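Local coordinates for beta-galactosidase (PDB 4CU9), which hydrolyses beta-galactosides as a multidomain enzyme, the fragment here being a calcium-binding carbohydrate-binding module that probably recognises sugars, at residues N17-A21 with V35-N39; G65-R69 with A158-R162; D93-L98 with D142-G146; A82-F86 with A175-M179. One frame throughout, in Å; residues are numbered along the deposited sequence.

Contact 1 of 4, residues N17-A21 with V35-N39; sequences NQAFA and VDYLN. With CA (calcium ion), chain C.
D36 OD1 is gripped twice from the side of strand 18-21: Q18 NE2 gives it an N-H over 2.9 Å, and a bridging water donates to the same D36 OD1 over 2.7 Å. The amide nitrogen meets this oxygen on its syn side, with the amide and carboxylate planes turned 69° against each other. Q18 NE2 also donates to A19 O, 2.9 Å away and nearly straight at 170°, on a lone pair in the carbonyl plane. Although Q18 CB leads away from the loop, a bend at chi2 (62°) folds the chain back, and the two bonds then hold the amide's rotation. The other oxygen of the carboxylate, D36 OD2, is bonded to Y114.

The bridging water accepts from A19 N and donates to N39 OD1. At the other end of that amide, N39 ND2 reaches N17 O at 2.9 Å, coming from above the carbonyl plane and not on a lone pair. Between these polar groups A19 CB presses on V35 O at 3.3 Å and on L38 CB at 4.0 Å, while A21 CB meets V35 CG2 at 3.9 Å.

V35-Y37 form a 3-10 turn whose last carbonyl, Y37 O, binds calcium at 2.2 Å. Side-chain amides and a shared water thus fasten the calcium loop to the strand, consistent with the Y37 carbonyl being presented from a turn held on its strand side.

Contact 2 of 4, residues G65-R69 with A158-R162; sequences GVIFR and AKAMR. Unlike the reference sequence in segment 158-162: A160 (reference Val). With EDO (1,2-ethanediol), chain D.
Strands 65-67 and 160-162 run antiparallel, 176° between their directions and 4.7 Å apart at closest approach, with G65 opposite R162, V66 opposite M161 and I67 opposite A160. V66 and M161 form the hydrogen-bonded pair, V66 N to M161 O and M161 N to V66 O both at 3.0 Å, and F68 N adds a bond to K159 O. G65 faces R162 in a non-hydrogen-bonded pair drawn in to 3.8 Å between G65 CA and R162 CA, and G65 CA itself lies against M161 O in a CA-H...O contact.

The F68 ring reaches across to the second strand. CG lies anti to the carbonyl carbon (chi1 -54°), which brings the CD2 edge to A158 O at 3.2 Å, near the ring plane, while F68 CZ touches M161 CG at 3.7 Å. M161 then curls at chi2 and chi3, its end leading away from the first strand. V66, F68 and M161 all pack on F181, within the beta-sandwich expected of a galactose-binding-like domain. On the face bearing I67 and A160 (valine in the reference sequence at 160), I67 CG1 lies 4.3 Å from A160 CB.

R162 leaves the same face as an extended chain. Its NH2 donates almost straight to ethanediol O2 at 2.8 Å and its NH1 to ethanediol O1, a diol probably from the crystallisation liquor; E101 forms a salt bridge with R162 NE, and W132 a cation-pi contact with the arginine.

Contact 3 of 4, residues D93-L98 with D142-G146; sequences DAPSKL and DIAAG
At one end of the beta-sandwich, I143, in the loop between strands 132-139 and 149-158, leans against A94 and P95, which lead into strand 97-103, and against L98 within it. I143 carries most of the apolar contact. Its CD1 reaches L98 CD2 at 3.6 Å, the two side chains crossing at a slant, and its CG2 lies 4.1 Å from P95 CD. Chi1 of -52° sets I143 CG2 anti to the backbone N, against the proline yet still close to L98 CD2, and places CG1 anti to the carbonyl carbon, from where it carries CD1 onto the leucine. L98 in turn extends its CG anti to its own backbone N, which carries CD2 across to the isoleucine. Beside this cluster A94 CB packs on the backbone of the loop, 3.7 Å from A144 CA.

Polar groups are joined through water. One water donates to D93 OD1 at 2.7 Å and accepts from A145 N at 2.9 Å; the same D93 OD1 receives A94 N from above its carboxylate plane, while D93 OD2 forms a salt bridge with K168. A second water donates to both P95 O, at 2.6 Å, and I143 O, at 2.8 Å, linking two carbonyls that could not bond each other directly.

Strand 73-86 lies alongside, with A94, P95 and I143 packing on F86 and L98 on L84; M165 and W163 of strand 160-166 border P95 and L98.

Contact 4 of 4, residues A82-F86 with A175-M179; sequences AKLHF and AMIEM. With CA (calcium ion), chain C.
M176 lies alongside F86, both side chains pointing the same way from an antiparallel pair of strands. M176 CB sits 3.6 Å from H85 O; M176 CG meets F86 CD1, also at 3.6 Å; M176 SD approaches the F86 ring obliquely, 4.8 Å from the centroid, a Met-aromatic contact. A bend at chi3 (71°) then turns M176 CE toward L84 CD2, a tight pair at 3.3 Å, while CE stays beside F86 CE1. Around this methionine stand L38, W49 and M165.

On the other face, I177 CD1 lies over the centre of the H85 ring, 4.1 Å from its centroid and 12° off the normal, a CH-pi contact. H85 N bonds E178 O, while H85 O accepts I177 N at 2.7 Å and, weakly, E178 N. With I177 and E178 both facing H85, this is a classic beta bulge.

At the bulge, I177 O and E178 OE1 both bind one calcium ion, at 2.3 Å and 2.2 Å; Y37, D40, D42 and a water complete the site, and G41 N holds E178 OE2. A bulged strand meeting a loop around calcium is consistent with the metal site of galactose-binding-like beta-sandwich modules.

From the N terminus, contact 1 comes first, folding a short loop back on strand 18-21 and closing before the others begin. Contacts 2 and 4 span most of the remaining chain and cross: 65-69 and 82-86 open in turn, and 158-162 and 175-179 close in the same order. Contact 3, 93-98 with 142-146, falls inside both spans and ties a loop to the start of strand 97-103 at one end of the fold. Strands 18-21 and 61-70 are neighbours, so contacts 1 and 2 adjoin within one sheet, F20 bonding G65 and Q18 bonding I67. Contacts 1 and 4 meet at the calcium, where L38 O also reaches M179 N, and contact 3 joins contact 4 through D93 O and A175 N.

Contact 1 of 4, residues N17-A21 with V35-N39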
# COMPACT_ATOMS: atom_id res chain seq x y z
N ASN A 17 12.06 3.28 5.74
CA ASN A 17 10.98 3.29 4.75
C ASN A 17 9.67 3.80 5.31
O ASN A 17 9.30 3.54 6.48
CB ASN A 17 10.73 1.91 4.15
CG ASN A 17 11.93 1.31 3.45
OD1 ASN A 17 12.83 1.99 2.95
ND2 ASN A 17 11.89 -0.01 3.32
N GLN A 18 8.95 4.54 4.47
CA GLN A 18 7.69 5.18 4.86
C GLN A 18 6.51 4.62 4.09
O GLN A 18 6.47 4.71 2.85
CB GLN A 18 7.78 6.69 4.60
CG GLN A 18 6.51 7.44 4.97
CD GLN A 18 6.19 7.32 6.46
OE1 GLN A 18 6.96 7.80 7.29
NE2 GLN A 18 5.11 6.64 6.81
N ALA A 19 5.55 4.04 4.82
CA ALA A 19 4.37 3.51 4.22
C ALA A 19 3.47 4.68 3.89
O ALA A 19 3.54 5.73 4.53
CB ALA A 19 3.67 2.53 5.14
N PHE A 20 2.70 4.53 2.82
CA PHE A 20 1.73 5.57 2.41
C PHE A 20 0.48 4.96 1.85
O PHE A 20 0.51 3.81 1.31
CB PHE A 20 2.35 6.60 1.45
CG PHE A 20 2.63 6.02 0.09
CD1 PHE A 20 3.80 5.36 -0.14
CD2 PHE A 20 1.66 6.07 -0.87
CE1 PHE A 20 4.02 4.79 -1.41
CE2 PHE A 20 1.86 5.50 -2.11
CZ PHE A 20 3.04 4.86 -2.36
N ALA A 21 -0.59 5.76 1.86
CA ALA A 21 -1.84 5.38 1.23
C ALA A 21 -2.65 6.55 0.67
O ALA A 21 -2.56 7.67 1.16
CB ALA A 21 -2.70 4.55 2.17
N VAL A 35 -1.61 3.54 8.62
CA VAL A 35 -0.84 3.12 7.45
C VAL A 35 0.57 2.67 7.88
O VAL A 35 1.19 1.83 7.25
CB VAL A 35 -0.75 4.22 6.40
CG1 VAL A 35 0.21 5.33 6.84
CG2 VAL A 35 -0.33 3.65 5.08
N ASP A 36 1.07 3.23 8.97
CA ASP A 36 2.39 2.85 9.45
C ASP A 36 2.43 1.40 9.92
O ASP A 36 3.50 0.86 10.05
CB ASP A 36 2.82 3.81 10.57
CG ASP A 36 3.27 5.18 10.00
OD1 ASP A 36 4.15 5.22 9.11
OD2 ASP A 36 2.77 6.24 10.46
N TYR A 37 1.28 0.76 10.15
CA TYR A 37 1.27 -0.65 10.48
C TYR A 37 1.60 -1.55 9.29
O TYR A 37 1.88 -2.73 9.48
CB TYR A 37 -0.08 -1.08 11.06
CG TYR A 37 -0.45 -0.45 12.38
CD1 TYR A 37 0.53 -0.08 13.28
CD2 TYR A 37 -1.78 -0.24 12.73
CE1 TYR A 37 0.22 0.52 14.50
CE2 TYR A 37 -2.11 0.32 13.97
CZ TYR A 37 -1.10 0.70 14.84
OH TYR A 37 -1.35 1.30 16.09
N LEU A 38 1.62 -0.98 8.07
CA LEU A 38 1.96 -1.72 6.87
C LEU A 38 3.41 -2.22 6.81
O LEU A 38 3.66 -3.26 6.20
CB LEU A 38 1.76 -0.90 5.62
CG LEU A 38 0.34 -0.66 5.12
CD1 LEU A 38 0.41 0.13 3.83
CD2 LEU A 38 -0.38 -1.96 4.87
N ASN A 39 4.34 -1.48 7.39
CA ASN A 39 5.75 -1.90 7.34
C ASN A 39 6.46 -1.93 8.67
O ASN A 39 7.64 -1.61 8.73
CB ASN A 39 6.53 -1.06 6.33
CG ASN A 39 6.66 0.39 6.75
OD1 ASN A 39 5.86 0.88 7.51
ND2 ASN A 39 7.69 1.08 6.25
CA CA C . 2.28 -4.81 10.22
O HOH W 1 9.65 -1.02 4.89
O HOH W 2 5.86 3.65 7.67
O HOH W 3 0.69 -4.84 11.91

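Contact 2 of 4, residues G65-R69 with A158-R162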
# COMPACT_ATOMS: atom_id res chain seq x y z
N GLY A 65 1.28 1.84 -0.46
CA GLY A 65 2.64 1.56 -0.85
C GLY A 65 3.73 1.90 0.13
O GLY A 65 3.47 2.26 1.30
N VAL A 66 4.96 1.79 -0.34
CA VAL A 66 6.15 2.14 0.44
C VAL A 66 7.08 3.04 -0.35
O VAL A 66 7.39 2.78 -1.52
CB VAL A 66 6.92 0.90 0.94
CG1 VAL A 66 8.16 1.27 1.74
CG2 VAL A 66 6.03 -0.07 1.73
N ILE A 67 7.47 4.13 0.28
CA ILE A 67 8.60 4.95 -0.12
C ILE A 67 9.89 4.45 0.57
O ILE A 67 9.98 4.41 1.79
CB ILE A 67 8.40 6.41 0.31
CG1 ILE A 67 7.14 6.98 -0.34
CG2 ILE A 67 9.61 7.25 -0.08
CD1 ILE A 67 6.57 8.18 0.39
N PHE A 68 10.89 4.14 -0.23
CA PHE A 68 12.17 3.65 0.25
C PHE A 68 13.02 4.81 0.77
O PHE A 68 13.25 5.77 0.06
CB PHE A 68 12.90 2.89 -0.87
CG PHE A 68 12.09 1.79 -1.46
CD1 PHE A 68 11.39 0.92 -0.64
CD2 PHE A 68 11.98 1.64 -2.84
CE1 PHE A 68 10.60 -0.08 -1.18
CE2 PHE A 68 11.22 0.62 -3.38
CZ PHE A 68 10.51 -0.21 -2.55
N ARG A 69 13.45 4.68 2.02
CA ARG A 69 14.29 5.68 2.68
C ARG A 69 15.35 5.01 3.53
O ARG A 69 15.17 3.90 4.02
CB ARG A 69 13.46 6.56 3.59
CG ARG A 69 12.36 7.29 2.85
CD ARG A 69 11.33 7.87 3.79
NE ARG A 69 11.78 9.11 4.39
CZ ARG A 69 12.25 9.24 5.63
NH1 ARG A 69 12.40 8.19 6.43
NH2 ARG A 69 12.60 10.44 6.09
N ALA A 158 13.26 1.60 -8.29
CA ALA A 158 12.24 2.53 -7.88
C ALA A 158 12.52 3.15 -6.51
O ALA A 158 13.20 2.56 -5.65
CB ALA A 158 10.88 1.84 -7.84
N LYS A 159 12.00 4.35 -6.35
CA LYS A 159 12.04 5.07 -5.08
C LYS A 159 10.77 4.82 -4.28
O LYS A 159 10.71 5.12 -3.07
CB LYS A 159 12.20 6.54 -5.37
CG LYS A 159 13.60 6.86 -5.87
CD LYS A 159 13.84 8.29 -6.28
CE LYS A 159 15.25 8.35 -6.89
NZ LYS A 159 15.79 9.70 -7.22
N ALA A 160 9.75 4.28 -4.94
CA ALA A 160 8.46 3.97 -4.30
C ALA A 160 7.76 2.91 -5.12
O ALA A 160 7.85 2.93 -6.36
CB ALA A 160 7.57 5.20 -4.20
N MET A 161 7.09 1.99 -4.43
CA MET A 161 6.27 0.95 -5.07
C MET A 161 4.91 1.02 -4.40
O MET A 161 4.81 1.48 -3.27
CB MET A 161 6.87 -0.44 -4.85
CG MET A 161 8.23 -0.60 -5.49
SD MET A 161 8.29 -0.74 -7.28
CE MET A 161 7.33 -2.21 -7.57
N ARG A 162 3.87 0.65 -5.13
CA ARG A 162 2.55 0.55 -4.56
C ARG A 162 1.74 -0.57 -5.19
O ARG A 162 2.04 -1.10 -6.27
CB ARG A 162 1.78 1.88 -4.68
CG ARG A 162 1.21 2.17 -6.04
CD ARG A 162 0.53 3.50 -6.10
NE ARG A 162 -0.19 3.64 -7.34
CZ ARG A 162 -1.01 4.64 -7.62
NH1 ARG A 162 -1.21 5.62 -6.73
NH2 ARG A 162 -1.62 4.66 -8.81
C1 EDO D . -4.10 8.00 -7.30
O1 EDO D . -3.70 7.13 -6.21
C2 EDO D . -3.16 7.99 -8.52
O2 EDO D . -3.38 6.81 -9.29

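Contact 3 of 4, residues D93-L98 with D142-G146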
# COMPACT_ATOMS: atom_id res chain seq x y z
N ASP A 93 -11.66 -6.49 3.59
CA ASP A 93 -11.15 -7.72 3.04
C ASP A 93 -9.92 -7.45 2.19
O ASP A 93 -9.56 -6.27 1.96
CB ASP A 93 -12.23 -8.41 2.19
CG ASP A 93 -12.01 -9.93 2.00
OD1 ASP A 93 -10.98 -10.51 2.37
OD2 ASP A 93 -12.92 -10.56 1.47
N ALA A 94 -9.33 -8.54 1.72
CA ALA A 94 -8.43 -8.52 0.58
C ALA A 94 -9.19 -7.88 -0.59
O ALA A 94 -10.42 -7.86 -0.61
CB ALA A 94 -7.98 -9.93 0.20
N PRO A 95 -8.46 -7.35 -1.59
CA PRO A 95 -9.12 -6.70 -2.69
C PRO A 95 -9.55 -7.70 -3.76
O PRO A 95 -9.07 -8.84 -3.77
CB PRO A 95 -8.02 -5.80 -3.27
CG PRO A 95 -6.72 -6.52 -2.92
CD PRO A 95 -6.99 -7.17 -1.61
N SER A 96 -10.45 -7.26 -4.64
CA SER A 96 -10.94 -8.06 -5.78
C SER A 96 -9.97 -7.96 -6.92
O SER A 96 -9.88 -8.85 -7.74
CB SER A 96 -12.32 -7.54 -6.23
OG SER A 96 -12.33 -6.11 -6.34
N LYS A 97 -9.24 -6.86 -6.99
CA LYS A 97 -8.26 -6.59 -8.07
C LYS A 97 -7.04 -5.93 -7.44
O LYS A 97 -7.19 -5.15 -6.49
CB LYS A 97 -8.86 -5.63 -9.07
CG LYS A 97 -7.99 -5.33 -10.26
CD LYS A 97 -8.45 -4.05 -10.97
CE LYS A 97 -7.39 -3.55 -11.94
NZ LYS A 97 -6.94 -4.72 -12.80
N LEU A 98 -5.87 -6.23 -7.98
CA LEU A 98 -4.56 -5.93 -7.37
C LEU A 98 -3.61 -5.64 -8.53
O LEU A 98 -3.36 -6.53 -9.36
CB LEU A 98 -4.10 -7.19 -6.56
CG LEU A 98 -2.83 -7.21 -5.75
CD1 LEU A 98 -2.86 -6.24 -4.58
CD2 LEU A 98 -2.49 -8.59 -5.22
N ASP A 142 -3.81 -17.59 -3.73
CA ASP A 142 -4.98 -16.75 -4.01
C ASP A 142 -4.92 -15.46 -3.20
O ASP A 142 -4.42 -15.44 -2.10
CB ASP A 142 -6.27 -17.47 -3.62
CG ASP A 142 -6.63 -18.59 -4.58
OD1 ASP A 142 -6.01 -18.69 -5.66
OD2 ASP A 142 -7.53 -19.38 -4.22
N ILE A 143 -5.46 -14.40 -3.77
CA ILE A 143 -5.51 -13.11 -3.09
C ILE A 143 -6.68 -13.15 -2.13
O ILE A 143 -7.85 -12.97 -2.55
CB ILE A 143 -5.62 -11.96 -4.08
CG1 ILE A 143 -4.50 -12.05 -5.16
CG2 ILE A 143 -5.53 -10.63 -3.34
CD1 ILE A 143 -3.08 -12.04 -4.60
N ALA A 144 -6.36 -13.43 -0.88
CA ALA A 144 -7.29 -13.58 0.20
C ALA A 144 -6.64 -13.21 1.54
O ALA A 144 -5.40 -13.15 1.65
CB ALA A 144 -7.79 -15.02 0.24
N ALA A 145 -7.46 -12.98 2.54
CA ALA A 145 -7.03 -12.66 3.87
C ALA A 145 -6.60 -13.97 4.56
O ALA A 145 -7.18 -15.02 4.32
CB ALA A 145 -8.15 -12.00 4.64
N GLY A 146 -5.59 -13.91 5.39
CA GLY A 146 -5.14 -15.10 6.10
C GLY A 146 -3.64 -15.20 6.03
O GLY A 146 -2.96 -14.53 6.76
O HOH W 4 -10.32 -13.13 2.06
O HOH W 5 -9.31 -11.40 -4.32

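Contact 4 of 4, residues A82-F86 with A175-M179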
# COMPACT_ATOMS: atom_id res chain seq x y z
N ALA A 82 7.79 -9.28 -3.38
CA ALA A 82 6.91 -8.57 -2.47
C ALA A 82 6.17 -9.55 -1.61
O ALA A 82 6.00 -10.72 -1.98
CB ALA A 82 5.94 -7.68 -3.22
N LYS A 83 5.72 -9.07 -0.47
CA LYS A 83 4.85 -9.83 0.42
C LYS A 83 3.64 -9.00 0.77
O LYS A 83 3.76 -7.78 0.98
CB LYS A 83 5.55 -10.20 1.71
CG LYS A 83 6.61 -11.25 1.48
CD LYS A 83 7.49 -11.41 2.69
CE LYS A 83 8.64 -12.35 2.41
NZ LYS A 83 8.22 -13.75 2.63
N LEU A 84 2.52 -9.67 0.84
CA LEU A 84 1.24 -9.06 1.12
C LEU A 84 0.53 -9.84 2.20
O LEU A 84 0.39 -11.07 2.06
CB LEU A 84 0.40 -9.11 -0.16
CG LEU A 84 0.86 -8.27 -1.34
CD1 LEU A 84 0.08 -8.58 -2.60
CD2 LEU A 84 0.59 -6.84 -0.98
N HIS A 85 0.08 -9.18 3.26
CA HIS A 85 -0.73 -9.84 4.30
C HIS A 85 -2.04 -9.08 4.45
O HIS A 85 -2.05 -7.95 4.99
CB HIS A 85 0.01 -9.82 5.63
CG HIS A 85 -0.51 -10.77 6.66
ND1 HIS A 85 -1.70 -11.45 6.54
CD2 HIS A 85 0.03 -11.16 7.85
CE1 HIS A 85 -1.87 -12.23 7.60
NE2 HIS A 85 -0.83 -12.08 8.40
N PHE A 86 -3.13 -9.65 3.99
CA PHE A 86 -4.43 -9.03 4.05
C PHE A 86 -5.20 -9.45 5.28
O PHE A 86 -4.95 -10.53 5.85
CB PHE A 86 -5.24 -9.35 2.79
CG PHE A 86 -4.66 -8.76 1.55
CD1 PHE A 86 -4.78 -7.40 1.30
CD2 PHE A 86 -4.02 -9.54 0.61
CE1 PHE A 86 -4.25 -6.83 0.18
CE2 PHE A 86 -3.51 -8.99 -0.52
CZ PHE A 86 -3.64 -7.64 -0.75
N ALA A 175 -8.19 -4.14 3.69
CA ALA A 175 -7.44 -4.19 4.93
C ALA A 175 -6.15 -5.00 4.80
O ALA A 175 -6.12 -6.06 4.14
CB ALA A 175 -8.30 -4.76 6.06
N MET A 176 -5.07 -4.46 5.37
CA MET A 176 -3.77 -5.10 5.31
C MET A 176 -3.03 -5.01 6.60
O MET A 176 -3.06 -3.97 7.30
CB MET A 176 -2.84 -4.51 4.21
CG MET A 176 -3.39 -4.47 2.82
SD MET A 176 -2.19 -3.96 1.56
CE MET A 176 -1.11 -5.35 1.49
N ILE A 177 -2.29 -6.08 6.87
CA ILE A 177 -1.47 -6.16 8.07
C ILE A 177 0.00 -5.88 7.78
O ILE A 177 0.72 -5.41 8.64
CB ILE A 177 -1.65 -7.55 8.72
CG1 ILE A 177 -3.05 -7.62 9.32
CG2 ILE A 177 -0.60 -7.84 9.78
CD1 ILE A 177 -3.52 -9.06 9.51
N GLU A 178 0.45 -6.23 6.58
CA GLU A 178 1.82 -5.98 6.19
C GLU A 178 1.96 -5.90 4.68
O GLU A 178 1.26 -6.59 3.93
CB GLU A 178 2.77 -7.04 6.78
CG GLU A 178 4.25 -6.65 6.75
CD GLU A 178 4.67 -5.66 7.82
OE1 GLU A 178 3.85 -5.29 8.71
OE2 GLU A 178 5.86 -5.26 7.80
N MET A 179 2.87 -5.04 4.25
CA MET A 179 3.22 -4.93 2.84
C MET A 179 4.72 -4.72 2.81
O MET A 179 5.21 -3.80 3.45
CB MET A 179 2.50 -3.74 2.22
CG MET A 179 2.95 -3.38 0.83
SD MET A 179 2.16 -1.93 0.17
CE MET A 179 0.43 -2.30 0.18
CA CA C . 2.28 -4.81 10.22
O HOH W 3 0.69 -4.84 11.91